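Local coordinates for protein diaminopimelate decarboxylase (Helicobacter pylori, PDB 2QGH) that catalyses the pyridoxal-phosphate-dependent decarboxylation of meso-diaminopimelate to L-lysine, the last step of lysine biosynthesis, at residues P166-G171 and I206-L211; V202-G207 and F240-G245; P280-V285 and V375-S380. All coordinates share one frame; numbering follows the deposited sequence.

Interaction 1 of 3, residues P166-G171 and I206-L211. With LYS (lysine), chain C; PLP (pyridoxal-5'-phosphate), chain B.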
loop_
_atom_site.group_PDB
_atom_site.type_symbol
_atom_site.label_atom_id
_atom_site.label_comp_id
_atom_site.label_asym_id
_atom_site.label_seq_id
_atom_site.Cartn_x
_atom_site.Cartn_y
_atom_site.Cartn_z
ATOM N N PRO A 166 16.364 4.288 4.260
ATOM C CA PRO A 166 16.808 3.089 3.540
ATOM C C PRO A 166 15.886 2.632 2.403
ATOM O O PRO A 166 16.365 2.178 1.361
ATOM C CB PRO A 166 16.940 2.043 4.655
ATOM C CG PRO A 166 15.980 2.533 5.717
ATOM C CD PRO A 166 16.233 4.016 5.704
ATOM N N TYR A 167 14.575 2.763 2.596
ATOM C CA TYR A 167 13.608 2.338 1.580
ATOM C C TYR A 167 13.631 3.139 0.279
ATOM O O TYR A 167 13.238 2.633 -0.773
ATOM C CB TYR A 167 12.186 2.351 2.152
ATOM C CG TYR A 167 11.851 1.161 3.031
ATOM C CD1 TYR A 167 10.564 0.993 3.541
ATOM C CD2 TYR A 167 12.822 0.208 3.365
ATOM C CE1 TYR A 167 10.246 -0.085 4.363
ATOM C CE2 TYR A 167 12.512 -0.878 4.190
ATOM C CZ TYR A 167 11.222 -1.014 4.685
ATOM O OH TYR A 167 10.901 -2.068 5.512
ATOM N N ILE A 168 14.075 4.387 0.354
ATOM C CA ILE A 168 14.145 5.238 -0.824
ATOM C C ILE A 168 15.587 5.663 -1.113
ATOM O O ILE A 168 15.831 6.652 -1.802
ATOM C CB ILE A 168 13.269 6.497 -0.654
ATOM C CG1 ILE A 168 13.792 7.339 0.514
ATOM C CG2 ILE A 168 11.816 6.091 -0.411
ATOM C CD1 ILE A 168 13.120 8.684 0.653
ATOM N N SER A 169 16.537 4.919 -0.557
ATOM C CA SER A 169 17.952 5.183 -0.782
ATOM C C SER A 169 18.324 4.119 -1.808
ATOM O O SER A 169 18.145 2.927 -1.558
ATOM C CB SER A 169 18.745 4.985 0.506
ATOM O OG SER A 169 20.061 5.485 0.367
ATOM N N THR A 170 18.839 4.536 -2.958
ATOM C CA THR A 170 19.142 3.574 -4.011
ATOM C C THR A 170 20.539 3.632 -4.629
ATOM O O THR A 170 20.825 2.894 -5.576
ATOM C CB THR A 170 18.090 3.713 -5.151
ATOM O OG1 THR A 170 18.155 5.030 -5.707
ATOM C CG2 THR A 170 16.684 3.503 -4.610
ATOM N N GLY A 171 21.409 4.487 -4.094
ATOM C CA GLY A 171 22.749 4.627 -4.654
ATOM C C GLY A 171 23.885 3.802 -4.071
ATOM O O GLY A 171 25.036 3.954 -4.476
ATOM N N ILE A 206 20.753 8.178 -6.980
ATOM C CA ILE A 206 21.182 7.668 -5.680
ATOM C C ILE A 206 20.181 7.618 -4.527
ATOM O O ILE A 206 20.491 7.051 -3.472
ATOM C CB ILE A 206 22.447 8.420 -5.181
ATOM C CG1 ILE A 206 22.157 9.913 -5.032
ATOM C CG2 ILE A 206 23.593 8.203 -6.154
ATOM C CD1 ILE A 206 23.253 10.687 -4.325
ATOM N N GLY A 207 18.993 8.194 -4.707
ATOM C CA GLY A 207 18.007 8.164 -3.639
ATOM C C GLY A 207 16.899 9.191 -3.776
ATOM O O GLY A 207 16.879 9.978 -4.723
ATOM N N SER A 208 15.975 9.183 -2.817
ATOM C CA SER A 208 14.847 10.110 -2.816
ATOM C C SER A 208 14.766 10.909 -1.512
ATOM O O SER A 208 15.274 10.478 -0.477
ATOM C CB SER A 208 13.536 9.341 -3.026
ATOM O OG SER A 208 12.440 10.227 -3.156
ATOM N N GLN A 209 14.119 12.070 -1.573
ATOM C CA GLN A 209 13.962 12.942 -0.413
ATOM C C GLN A 209 15.329 13.278 0.171
ATOM O O GLN A 209 15.547 13.171 1.374
ATOM C CB GLN A 209 13.071 12.261 0.635
ATOM C CG GLN A 209 12.802 13.065 1.927
ATOM C CD GLN A 209 12.289 14.472 1.671
ATOM O OE1 GLN A 209 11.541 14.711 0.728
ATOM N NE2 GLN A 209 12.680 15.408 2.526
ATOM N N LEU A 210 16.247 13.691 -0.697
ATOM C CA LEU A 210 17.605 14.037 -0.289
ATOM C C LEU A 210 17.698 15.493 0.157
ATOM O O LEU A 210 17.245 16.394 -0.546
ATOM C CB LEU A 210 18.577 13.799 -1.447
ATOM C CG LEU A 210 18.546 12.416 -2.096
ATOM C CD1 LEU A 210 19.688 12.303 -3.088
ATOM C CD2 LEU A 210 18.668 11.341 -1.032
ATOM N N LEU A 211 18.288 15.718 1.328
ATOM C CA LEU A 211 18.437 17.071 1.852
ATOM C C LEU A 211 19.889 17.546 1.774
ATOM O O LEU A 211 20.164 18.739 1.920
ATOM C CB LEU A 211 17.951 17.147 3.301
ATOM C CG LEU A 211 16.455 17.024 3.634
ATOM C CD1 LEU A 211 15.641 18.045 2.855
ATOM C CD2 LEU A 211 15.985 15.628 3.331
HETATM N N LYS C . 7.616 6.038 -2.546
HETATM C CA LYS C . 8.722 6.770 -1.853
HETATM C C LYS C . 8.150 7.830 -0.911
HETATM O O LYS C . 6.928 7.777 -0.668
HETATM C CB LYS C . 9.651 7.421 -2.894
HETATM C CG LYS C . 10.395 6.407 -3.751
HETATM C CD LYS C . 11.014 7.028 -4.989
HETATM C CE LYS C . 11.759 5.961 -5.788
HETATM N NZ LYS C . 12.271 6.417 -7.124
HETATM O OXT LYS C . 8.918 8.691 -0.428
HETATM N N1 PLP B . 14.226 8.783 -11.270
HETATM C C2 PLP B . 14.379 7.448 -10.843
HETATM C C2A PLP B . 15.104 6.468 -11.680
HETATM C C3 PLP B . 13.782 7.063 -9.577
HETATM O O3 PLP B . 13.884 5.764 -9.117
HETATM C C4 PLP B . 13.089 7.996 -8.807
HETATM C C4A PLP B . 12.762 7.553 -7.423
HETATM C C5 PLP B . 12.930 9.318 -9.246
HETATM C C6 PLP B . 13.539 9.726 -10.494
HETATM C C5A PLP B . 12.034 10.326 -8.667
HETATM O O4P PLP B . 12.663 10.907 -7.548
HETATM P P PLP B . 12.000 11.934 -6.742
HETATM O O1P PLP B . 10.454 11.865 -6.538
HETATM O O2P PLP B . 12.396 13.285 -7.483
HETATM O O3P PLP B . 12.651 11.829 -5.309
HETATM O O HOH W 1 22.451 5.611 -1.675
#
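Ile168 and Ser169 meet Gly207 and Ser208 in a buried loop-to-loop contact at the C-terminal mouth of the beta/alpha barrel, where two neighbouring barrel strands give way to the loops that line the cofactor and lysine pocket. The chains run roughly antiparallel and form a single beta bridge, Ser169 with Gly207, rather than a sheet. Backbone bonds hold it from both ends. Ser208 N donates to Ile168 O at 2.7 Å, with a bent N-H (138°). At the other end Ile206 O gathers several donors: Thr170 N reaches it at 3.1 Å from well above the carbonyl plane, Gly171 N gives a weak bond, and a water held by Ser169 OG donates to it as well. Between them the two backbones close to 4.1 Å, measured from Ser169 CA to Gly207 CA, the latter without a side chain.

The side chain of Ile168 carries the packing, and its two branches part company. With CG1 set between the backbone N and carbonyl carbon (chi1 63°) and the chain extended beyond it (chi2 172°), CD1 passes the Ser208 carbonyl to reach Gln209 CB at 3.6 Å, while CG2, the other branch, rests on the bound lysine, 3.5 Å from its CA. Ser208 CB backs onto Ile168 CB. Ser208 OG, swung away from the backbone N (chi1 -174°), donates to O3P of pyridoxal phosphate at 2.7 Å and also bonds Arg282 NH2, so one serine serves both cofactor and arginine. Thr170 OG1 hydrogen-bonds to His205 O.

Beyond the pair, Ile206 and Leu210 pack on helix 213-232, Ile168 lies against Tyr322 of helix 318-322, and Ser169 O accepts from Ser351 of the second subunit, which places the contact beside the dimer interface.

Interaction 2 of 3, residues V202-G207 and F240-G245. With PLP (pyridoxal-5'-phosphate), chain B.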
loop_
_atom_site.group_PDB
_atom_site.type_symbol
_atom_site.label_atom_id
_atom_site.label_comp_id
_atom_site.label_asym_id
_atom_site.label_seq_id
_atom_site.Cartn_x
_atom_site.Cartn_y
_atom_site.Cartn_z
ATOM N N VAL A 202 24.288 8.226 -20.081
ATOM C CA VAL A 202 24.764 7.628 -18.835
ATOM C C VAL A 202 23.723 8.113 -17.854
ATOM O O VAL A 202 23.196 9.217 -18.012
ATOM C CB VAL A 202 26.115 8.183 -18.325
ATOM C CG1 VAL A 202 27.010 7.033 -17.948
ATOM C CG2 VAL A 202 26.761 9.082 -19.347
ATOM N N HIS A 203 23.435 7.318 -16.835
ATOM C CA HIS A 203 22.431 7.728 -15.866
ATOM C C HIS A 203 22.737 7.267 -14.443
ATOM O O HIS A 203 23.468 6.299 -14.235
ATOM C CB HIS A 203 21.064 7.203 -16.339
ATOM C CG HIS A 203 19.989 7.249 -15.299
ATOM N ND1 HIS A 203 19.948 6.379 -14.230
ATOM C CD2 HIS A 203 18.901 8.048 -15.174
ATOM C CE1 HIS A 203 18.884 6.638 -13.493
ATOM N NE2 HIS A 203 18.233 7.647 -14.043
ATOM N N PHE A 204 22.200 7.988 -13.464
ATOM C CA PHE A 204 22.362 7.607 -12.069
ATOM C C PHE A 204 21.270 8.238 -11.216
ATOM O O PHE A 204 20.774 9.330 -11.512
ATOM C CB PHE A 204 23.743 7.998 -11.521
ATOM C CG PHE A 204 23.916 9.478 -11.263
ATOM C CD1 PHE A 204 24.607 10.282 -12.166
ATOM C CD2 PHE A 204 23.414 10.060 -10.097
ATOM C CE1 PHE A 204 24.798 11.637 -11.909
ATOM C CE2 PHE A 204 23.600 11.409 -9.838
ATOM C CZ PHE A 204 24.296 12.203 -10.750
ATOM N N HIS A 205 20.880 7.522 -10.170
ATOM C CA HIS A 205 19.869 7.998 -9.237
ATOM C C HIS A 205 20.217 7.373 -7.894
ATOM O O HIS A 205 20.000 6.178 -7.692
ATOM C CB HIS A 205 18.472 7.561 -9.670
ATOM C CG HIS A 205 17.396 8.061 -8.763
ATOM N ND1 HIS A 205 16.956 9.366 -8.785
ATOM C CD2 HIS A 205 16.748 7.462 -7.736
ATOM C CE1 HIS A 205 16.085 9.552 -7.810
ATOM N NE2 HIS A 205 15.940 8.412 -7.158
ATOM N N ILE A 206 20.753 8.178 -6.980
ATOM C CA ILE A 206 21.182 7.668 -5.680
ATOM C C ILE A 206 20.181 7.618 -4.527
ATOM O O ILE A 206 20.491 7.051 -3.472
ATOM C CB ILE A 206 22.447 8.420 -5.181
ATOM C CG1 ILE A 206 22.157 9.913 -5.032
ATOM C CG2 ILE A 206 23.593 8.203 -6.154
ATOM C CD1 ILE A 206 23.253 10.687 -4.325
ATOM N N GLY A 207 18.993 8.194 -4.707
ATOM C CA GLY A 207 18.007 8.164 -3.639
ATOM C C GLY A 207 16.899 9.191 -3.776
ATOM O O GLY A 207 16.879 9.978 -4.723
ATOM N N PHE A 240 23.316 13.180 -20.168
ATOM C CA PHE A 240 23.877 12.929 -18.845
ATOM C C PHE A 240 22.670 13.057 -17.908
ATOM O O PHE A 240 22.182 14.165 -17.650
ATOM C CB PHE A 240 24.934 13.986 -18.502
ATOM C CG PHE A 240 25.745 13.660 -17.266
ATOM C CD1 PHE A 240 26.819 12.778 -17.338
ATOM C CD2 PHE A 240 25.427 14.234 -16.034
ATOM C CE1 PHE A 240 27.569 12.470 -16.209
ATOM C CE2 PHE A 240 26.170 13.934 -14.894
ATOM C CZ PHE A 240 27.245 13.049 -14.983
ATOM N N ASP A 241 22.188 11.927 -17.404
ATOM C CA ASP A 241 21.013 11.918 -16.546
ATOM C C ASP A 241 21.316 11.796 -15.056
ATOM O O ASP A 241 21.830 10.780 -14.604
ATOM C CB ASP A 241 20.100 10.770 -16.969
ATOM C CG ASP A 241 18.662 11.004 -16.593
ATOM O OD1 ASP A 241 18.412 11.541 -15.493
ATOM O OD2 ASP A 241 17.781 10.641 -17.398
ATOM N N VAL A 242 20.953 12.824 -14.294
ATOM C CA VAL A 242 21.192 12.843 -12.853
ATOM C C VAL A 242 20.026 12.308 -12.015
ATOM O O VAL A 242 20.107 12.278 -10.785
ATOM C CB VAL A 242 21.511 14.272 -12.360
ATOM C CG1 VAL A 242 22.687 14.848 -13.135
ATOM C CG2 VAL A 242 20.296 15.147 -12.507
ATOM N N GLY A 243 18.950 11.882 -12.676
ATOM C CA GLY A 243 17.792 11.371 -11.959
ATOM C C GLY A 243 17.063 12.450 -11.176
ATOM O O GLY A 243 17.153 13.637 -11.501
ATOM N N GLY A 244 16.322 12.041 -10.153
ATOM C CA GLY A 244 15.604 12.995 -9.323
ATOM C C GLY A 244 16.179 12.924 -7.922
ATOM O O GLY A 244 17.397 12.845 -7.763
ATOM N N GLY A 245 15.327 12.967 -6.903
ATOM C CA GLY A 245 15.828 12.852 -5.545
ATOM C C GLY A 245 15.829 14.061 -4.632
ATOM O O GLY A 245 16.034 13.908 -3.434
HETATM N N1 PLP B . 14.226 8.783 -11.270
HETATM C C2 PLP B . 14.379 7.448 -10.843
HETATM C C2A PLP B . 15.104 6.468 -11.680
HETATM C C3 PLP B . 13.782 7.063 -9.577
HETATM O O3 PLP B . 13.884 5.764 -9.117
HETATM C C4 PLP B . 13.089 7.996 -8.807
HETATM C C4A PLP B . 12.762 7.553 -7.423
HETATM C C5 PLP B . 12.930 9.318 -9.246
HETATM C C6 PLP B . 13.539 9.726 -10.494
HETATM C C5A PLP B . 12.034 10.326 -8.667
HETATM O O4P PLP B . 12.663 10.907 -7.548
HETATM P P PLP B . 12.000 11.934 -6.742
HETATM O O1P PLP B . 10.454 11.865 -6.538
HETATM O O2P PLP B . 12.396 13.285 -7.483
HETATM O O3P PLP B . 12.651 11.829 -5.309
#
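Asp241 N donates to Val202 O at 3.0 Å in an almost straight bond (169°), and Phe204 N donates to Asp241 O at the same length, more bent. These paired bonds join the two strand ends in parallel register. Further on, where the strands have opened into loops, Gly244 N meets His205 ND1 in the ring plane at 3.1 Å; this fixes the rotation of the imidazole and identifies ND1 as its acceptor nitrogen. Asp241 OD1 takes Gly243 N at 2.9 Å, an Asx turn that bends the chain out of the strand.

The pair belongs to the beta-alpha-beta unit of strand 197-203, helix 213-232 and strand 239-241 in the eight-stranded barrel of the alanine racemase-like fold. Gly244 and Gly245 lie in the cofactor pocket, and Gly245 N points straight at O2P of pyridoxal phosphate, 3.0 Å away. His205 lies over the pyridine, its NE2 3.3 Å from PLP C4, while its other face is backed by Gly207 N.

Outward lies the apolar layer. Val242 CA packs over one face of the Phe204 ring in a CH-pi contact, 4.0 Å from the centroid, and Phe240 CE2 approaches that ring at its edge. His203 and Asp241 lie on the other sheet face from Val202 and Phe240. There the carboxylate meets the imidazole edge, Asp241 CG 3.3 Å from His203 CD2 with the planes 69° apart, and His203 NE2 hydrogen-bonds to Glu279 OE1.

Interaction 3 of 3, residues P280-V285 and V375-S380. With LYS (lysine), chain C; PLP (pyridoxal-5'-phosphate), chain B.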
loop_
_atom_site.group_PDB
_atom_site.type_symbol
_atom_site.label_atom_id
_atom_site.label_comp_id
_atom_site.label_asym_id
_atom_site.label_seq_id
_atom_site.Cartn_x
_atom_site.Cartn_y
_atom_site.Cartn_z
ATOM N N PRO A 280 13.019 14.846 -11.775
ATOM C CA PRO A 280 12.347 15.254 -10.540
ATOM C C PRO A 280 10.924 14.708 -10.431
ATOM O O PRO A 280 10.172 14.683 -11.410
ATOM C CB PRO A 280 12.370 16.773 -10.633
ATOM C CG PRO A 280 12.164 16.998 -12.092
ATOM C CD PRO A 280 13.121 15.982 -12.708
ATOM N N GLY A 281 10.563 14.269 -9.233
ATOM C CA GLY A 281 9.230 13.745 -9.002
ATOM C C GLY A 281 8.569 14.463 -7.837
ATOM O O GLY A 281 7.686 15.301 -8.027
ATOM N N ARG A 282 9.018 14.135 -6.631
ATOM C CA ARG A 282 8.502 14.715 -5.398
ATOM C C ARG A 282 8.506 16.243 -5.417
ATOM O O ARG A 282 7.468 16.878 -5.205
ATOM C CB ARG A 282 9.340 14.220 -4.217
ATOM C CG ARG A 282 8.687 14.383 -2.856
ATOM C CD ARG A 282 9.716 14.184 -1.749
ATOM N NE ARG A 282 10.349 12.871 -1.800
ATOM C CZ ARG A 282 9.770 11.741 -1.407
ATOM N NH1 ARG A 282 8.533 11.749 -0.917
ATOM N NH2 ARG A 282 10.424 10.594 -1.522
ATOM N N SER A 283 9.676 16.827 -5.666
ATOM C CA SER A 283 9.827 18.284 -5.699
ATOM C C SER A 283 8.952 18.995 -6.736
ATOM O O SER A 283 8.873 20.220 -6.754
ATOM C CB SER A 283 11.300 18.657 -5.916
ATOM O OG SER A 283 11.846 18.004 -7.047
ATOM N N ILE A 284 8.292 18.233 -7.601
ATOM C CA ILE A 284 7.427 18.841 -8.600
ATOM C C ILE A 284 5.979 18.887 -8.111
ATOM O O ILE A 284 5.291 19.889 -8.295
ATOM C CB ILE A 284 7.431 18.052 -9.937
ATOM C CG1 ILE A 284 8.830 18.056 -10.568
ATOM C CG2 ILE A 284 6.394 18.651 -10.897
ATOM C CD1 ILE A 284 9.281 19.403 -11.113
ATOM N N VAL A 285 5.530 17.807 -7.476
ATOM C CA VAL A 285 4.143 17.716 -7.039
ATOM C C VAL A 285 3.825 17.664 -5.550
ATOM O O VAL A 285 2.694 17.942 -5.159
ATOM C CB VAL A 285 3.446 16.484 -7.684
ATOM C CG1 VAL A 285 3.377 16.646 -9.179
ATOM C CG2 VAL A 285 4.205 15.211 -7.328
ATOM N N VAL A 375 1.156 16.126 0.327
ATOM C CA VAL A 375 0.826 14.742 0.007
ATOM C C VAL A 375 0.614 14.544 -1.492
ATOM O O VAL A 375 -0.003 13.560 -1.911
ATOM C CB VAL A 375 -0.458 14.295 0.731
ATOM C CG1 VAL A 375 -0.280 14.415 2.222
ATOM C CG2 VAL A 375 -1.633 15.137 0.263
ATOM N N GLY A 376 1.125 15.481 -2.292
ATOM C CA GLY A 376 0.977 15.393 -3.736
ATOM C C GLY A 376 1.894 14.373 -4.390
ATOM O O GLY A 376 1.688 13.973 -5.536
ATOM N N ALA A 377 2.910 13.932 -3.660
ATOM C CA ALA A 377 3.843 12.956 -4.204
ATOM C C ALA A 377 3.768 11.674 -3.408
ATOM O O ALA A 377 3.776 11.700 -2.178
ATOM C CB ALA A 377 5.253 13.503 -4.162
ATOM N N TYR A 378 3.689 10.551 -4.114
ATOM C CA TYR A 378 3.622 9.246 -3.475
ATOM C C TYR A 378 2.488 9.210 -2.475
ATOM O O TYR A 378 2.554 8.530 -1.453
ATOM C CB TYR A 378 4.959 8.930 -2.803
ATOM C CG TYR A 378 6.113 9.052 -3.774
ATOM C CD1 TYR A 378 6.238 8.171 -4.850
ATOM C CD2 TYR A 378 7.043 10.088 -3.660
ATOM C CE1 TYR A 378 7.259 8.323 -5.797
ATOM C CE2 TYR A 378 8.070 10.249 -4.598
ATOM C CZ TYR A 378 8.170 9.366 -5.664
ATOM O OH TYR A 378 9.165 9.524 -6.604
ATOM N N GLY A 379 1.442 9.964 -2.788
ATOM C CA GLY A 379 0.264 9.994 -1.946
ATOM C C GLY A 379 -0.733 9.028 -2.553
ATOM O O GLY A 379 -0.704 7.834 -2.267
ATOM N N SER A 380 -1.597 9.524 -3.426
ATOM C CA SER A 380 -2.586 8.658 -4.047
ATOM C C SER A 380 -1.999 7.603 -4.994
ATOM O O SER A 380 -2.682 6.651 -5.351
ATOM C CB SER A 380 -3.613 9.498 -4.802
ATOM O OG SER A 380 -3.147 9.797 -6.096
HETATM N N LYS C . 7.616 6.038 -2.546
HETATM C CA LYS C . 8.722 6.770 -1.853
HETATM C C LYS C . 8.150 7.830 -0.911
HETATM O O LYS C . 6.928 7.777 -0.668
HETATM C CB LYS C . 9.651 7.421 -2.894
HETATM C CG LYS C . 10.395 6.407 -3.751
HETATM C CD LYS C . 11.014 7.028 -4.989
HETATM C CE LYS C . 11.759 5.961 -5.788
HETATM N NZ LYS C . 12.271 6.417 -7.124
HETATM O OXT LYS C . 8.918 8.691 -0.428
HETATM N N1 PLP B . 14.226 8.783 -11.270
HETATM C C2 PLP B . 14.379 7.448 -10.843
HETATM C C2A PLP B . 15.104 6.468 -11.680
HETATM C C3 PLP B . 13.782 7.063 -9.577
HETATM O O3 PLP B . 13.884 5.764 -9.117
HETATM C C4 PLP B . 13.089 7.996 -8.807
HETATM C C4A PLP B . 12.762 7.553 -7.423
HETATM C C5 PLP B . 12.930 9.318 -9.246
HETATM C C6 PLP B . 13.539 9.726 -10.494
HETATM C C5A PLP B . 12.034 10.326 -8.667
HETATM O O4P PLP B . 12.663 10.907 -7.548
HETATM P P PLP B . 12.000 11.934 -6.742
HETATM O O1P PLP B . 10.454 11.865 -6.538
HETATM O O2P PLP B . 12.396 13.285 -7.483
HETATM O O3P PLP B . 12.651 11.829 -5.309
#
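Arg282 and Tyr378 bring together the two lobes of a fold-type III, alanine racemase-like decarboxylase: the short helix 282-285 follows the last strand of the beta/alpha barrel, and the loop 375-380 comes from the C-terminal beta domain. No hydrogen bond runs directly between the segments; the bound cofactor and lysine supply the polar bridging.

Both segments grip the phosphate of pyridoxal phosphate. Gly281 N, at the N-cap of the helix, donates to O2P at 2.7 Å, and Arg282 N donates to O1P. Tyr378 OH, across the contact, reaches the same O1P at 2.7 Å, with that oxygen in the plane of the ring. A helix N terminus pointing at the phosphate would probably add to the electrostatic hold.

Bonds to the lysine carboxylate form a second polar group. Arg282 extends from its backbone (chi1 -162°) and then bends at chi3 (-59°), which turns the guanidinium to offer its edge to OXT: NH2 bonds it at 2.7 Å, NH1 more weakly at 3.1 Å. NH2 also hydrogen-bonds to Ser208 OG, and NH1 to Tyr250 OH.

Flat groups and methyls supply the rest. Tyr378 passes over one face of the guanidinium, its CD2 3.5 Å from Arg282 NH1, the two planes inclined at 49°. One face of the phenol ring in turn carries the lysine CB over its centre. Next to these, the methyl of Ala377 fits against Arg282 CA and Val285 CG2, while the second subunit adds Tyr386 against Tyr378. At the far end of the helix the two backbones touch through a CA-H...O contact, Gly376 CA lying 3.4 Å from Val285 O.

Followed from the N terminus, the chain first reaches segment 166-171, in the loop after strand 150-155. Interaction 1 closes 35 residues later on 206-211, and interaction 2 opens on the same run, sharing Ile206 and Gly207, before closing across helix 213-232 at 240-245. Their spans cross, interaction 2 opening before interaction 1 has closed, and none nests in another. Together they tie three successive barrel strands, with direct bonds from Leu210 to Gly245 and from Thr170 to His205. Interaction 3 follows in series, its 90-residue span joining the barrel's end to the C-terminal beta domain. Arg282 touches interaction 1 through Ser208 and Gln209; interactions 2 and 3 do not touch directly, their nearest atoms about 4 Å apart, but share the cofactor.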